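Long-range contact in 5-methylthioribose-1-phosphate isomerase (PDB 1W2W), which interconverts methylthioribose-1-phosphate and methylthioribulose-1-phosphate, a step of the methionine salvage pathway: residues D40-I45 and L99-S104. Numbering follows the deposited sequence.
Sequences DGYSVI and LDFLLS
Phe101 O, which the Tyr42 ring approaches with CD1 at 3.4 Å, takes two bonds from Ser104: OG donates in the carbonyl plane, on a lone pair (2.6 Å), and the backbone N gives the second. The doubly held carbonyl and Ser104 OG both sit beside Tyr42 CE1, so the tyrosine meets a polar border along this rim. Over one face of the same ring lies Phe101, CZ 3.4 Å above the plane and over its centre; it is an offset stack, centroids 4.0 Å apart and planes tilted by 16°. Phe101 carries CG anti to the backbone N (chi1 173°), which brings its ring over to the tyrosine. The contact packs helix 38-46 side by side with the C-terminal part of helix 88-103, near-parallel helix packing in the N-terminal, largely helical part of this eIF-2B alpha/beta/delta family protein; the segment axes run at 8° and come within 9.4 Å. With an alanine at Tyr42, the Phe101 face would probably lose its stacking partner and a gap would open beside Ser104. Deeper in, Leu102 CD1 lies 3.6 Å from the backbone N of Tyr42, in van der Waals contact. The same methyl meets Ile45 CD1 at 4.0 Å, with Ile56 and Val59 of helix 53-73 also touching Ile45.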
loop_
_atom_site.group_PDB
_atom_site.type_symbol
_atom_site.label_atom_id
_atom_site.label_comp_id
_atom_site.label_asym_id
_atom_site.label_seq_id
_atom_site.Cartn_x
_atom_site.Cartn_y
_atom_site.Cartn_z
ATOM N N ASP A 40 24.658 9.610 18.153
ATOM C CA ASP A 40 23.728 10.359 17.308
ATOM C C ASP A 40 23.557 9.642 15.971
ATOM O O ASP A 40 22.443 9.509 15.470
ATOM C CB ASP A 40 24.242 11.772 17.053
ATOM C CG ASP A 40 24.301 12.610 18.319
ATOM O OD1 ASP A 40 23.520 12.338 19.266
ATOM O OD2 ASP A 40 25.102 13.561 18.445
ATOM N N GLY A 41 24.673 9.193 15.409
ATOM C CA GLY A 41 24.663 8.418 14.182
ATOM C C GLY A 41 23.806 7.179 14.345
ATOM O O GLY A 41 22.939 6.898 13.516
ATOM N N TYR A 42 24.033 6.442 15.430
ATOM C CA TYR A 42 23.251 5.238 15.699
ATOM C C TYR A 42 21.779 5.605 15.815
ATOM O O TYR A 42 20.921 4.927 15.252
ATOM C CB TYR A 42 23.711 4.583 17.010
ATOM C CG TYR A 42 22.877 3.393 17.429
ATOM C CD1 TYR A 42 23.232 2.105 17.053
ATOM C CD2 TYR A 42 21.736 3.561 18.204
ATOM C CE1 TYR A 42 22.471 1.007 17.441
ATOM C CE2 TYR A 42 20.971 2.479 18.597
ATOM C CZ TYR A 42 21.343 1.204 18.210
ATOM O OH TYR A 42 20.584 0.126 18.600
ATOM N N SER A 43 21.487 6.673 16.554
ATOM C CA SER A 43 20.097 7.022 16.814
ATOM C C SER A 43 19.347 7.401 15.545
ATOM O O SER A 43 18.222 6.933 15.332
ATOM C CB SER A 43 19.981 8.146 17.837
ATOM O OG SER A 43 18.606 8.404 18.109
ATOM N N VAL A 44 19.948 8.234 14.697
ATOM C CA VAL A 44 19.211 8.634 13.493
ATOM C C VAL A 44 19.062 7.500 12.481
ATOM O O VAL A 44 18.100 7.482 11.712
ATOM C CB VAL A 44 19.755 9.898 12.815
ATOM C CG1 VAL A 44 19.721 11.092 13.787
ATOM C CG2 VAL A 44 21.164 9.657 12.240
ATOM N N ILE A 45 20.003 6.560 12.476
ATOM C CA ILE A 45 19.892 5.398 11.605
ATOM C C ILE A 45 18.818 4.437 12.121
ATOM O O ILE A 45 17.933 4.011 11.384
ATOM C CB ILE A 45 21.240 4.668 11.447
ATOM C CG1 ILE A 45 22.258 5.555 10.716
ATOM C CG2 ILE A 45 21.041 3.350 10.692
ATOM C CD1 ILE A 45 23.710 5.021 10.836
ATOM N N LEU A 99 32.246 1.464 17.046
ATOM C CA LEU A 99 32.010 1.093 15.645
ATOM C C LEU A 99 31.132 -0.144 15.486
ATOM O O LEU A 99 30.255 -0.186 14.620
ATOM C CB LEU A 99 33.326 0.951 14.871
ATOM C CG LEU A 99 34.202 2.198 14.757
ATOM C CD1 LEU A 99 35.566 1.820 14.175
ATOM C CD2 LEU A 99 33.515 3.259 13.884
ATOM N N ASP A 100 31.354 -1.155 16.319
ATOM C CA ASP A 100 30.456 -2.306 16.365
ATOM C C ASP A 100 29.029 -1.950 16.790
ATOM O O ASP A 100 28.064 -2.491 16.250
ATOM C CB ASP A 100 31.034 -3.430 17.245
ATOM C CG ASP A 100 32.368 -3.962 16.724
ATOM O OD1 ASP A 100 32.722 -3.702 15.552
ATOM O OD2 ASP A 100 33.142 -4.652 17.429
ATOM N N PHE A 101 28.892 -1.041 17.755
ATOM C CA PHE A 101 27.578 -0.543 18.167
ATOM C C PHE A 101 26.883 0.107 16.965
ATOM O O PHE A 101 25.729 -0.220 16.639
ATOM C CB PHE A 101 27.761 0.451 19.321
ATOM C CG PHE A 101 26.505 1.160 19.740
ATOM C CD1 PHE A 101 25.384 0.447 20.141
ATOM C CD2 PHE A 101 26.454 2.545 19.730
ATOM C CE1 PHE A 101 24.228 1.106 20.528
ATOM C CE2 PHE A 101 25.300 3.211 20.120
ATOM C CZ PHE A 101 24.189 2.489 20.521
ATOM N N LEU A 102 27.595 1.015 16.303
ATOM C CA LEU A 102 27.044 1.722 15.137
ATOM C C LEU A 102 26.580 0.737 14.067
ATOM O O LEU A 102 25.487 0.885 13.506
ATOM C CB LEU A 102 28.092 2.671 14.544
ATOM C CG LEU A 102 27.658 3.518 13.342
ATOM C CD1 LEU A 102 26.425 4.322 13.745
ATOM C CD2 LEU A 102 28.787 4.472 12.963
ATOM N N LEU A 103 27.417 -0.262 13.788
ATOM C CA LEU A 103 27.094 -1.316 12.829
ATOM C C LEU A 103 25.763 -1.998 13.137
ATOM O O LEU A 103 25.032 -2.401 12.225
ATOM C CB LEU A 103 28.209 -2.367 12.780
ATOM C CG LEU A 103 27.984 -3.551 11.837
ATOM C CD1 LEU A 103 28.151 -3.086 10.395
ATOM C CD2 LEU A 103 28.954 -4.675 12.152
ATOM N N SER A 104 25.448 -2.128 14.421
ATOM C CA SER A 104 24.233 -2.840 14.826
ATOM C C SER A 104 22.937 -2.057 14.606
ATOM O O SER A 104 21.852 -2.611 14.760
ATOM C CB SER A 104 24.313 -3.278 16.291
ATOM O OG SER A 104 24.154 -2.177 17.175
#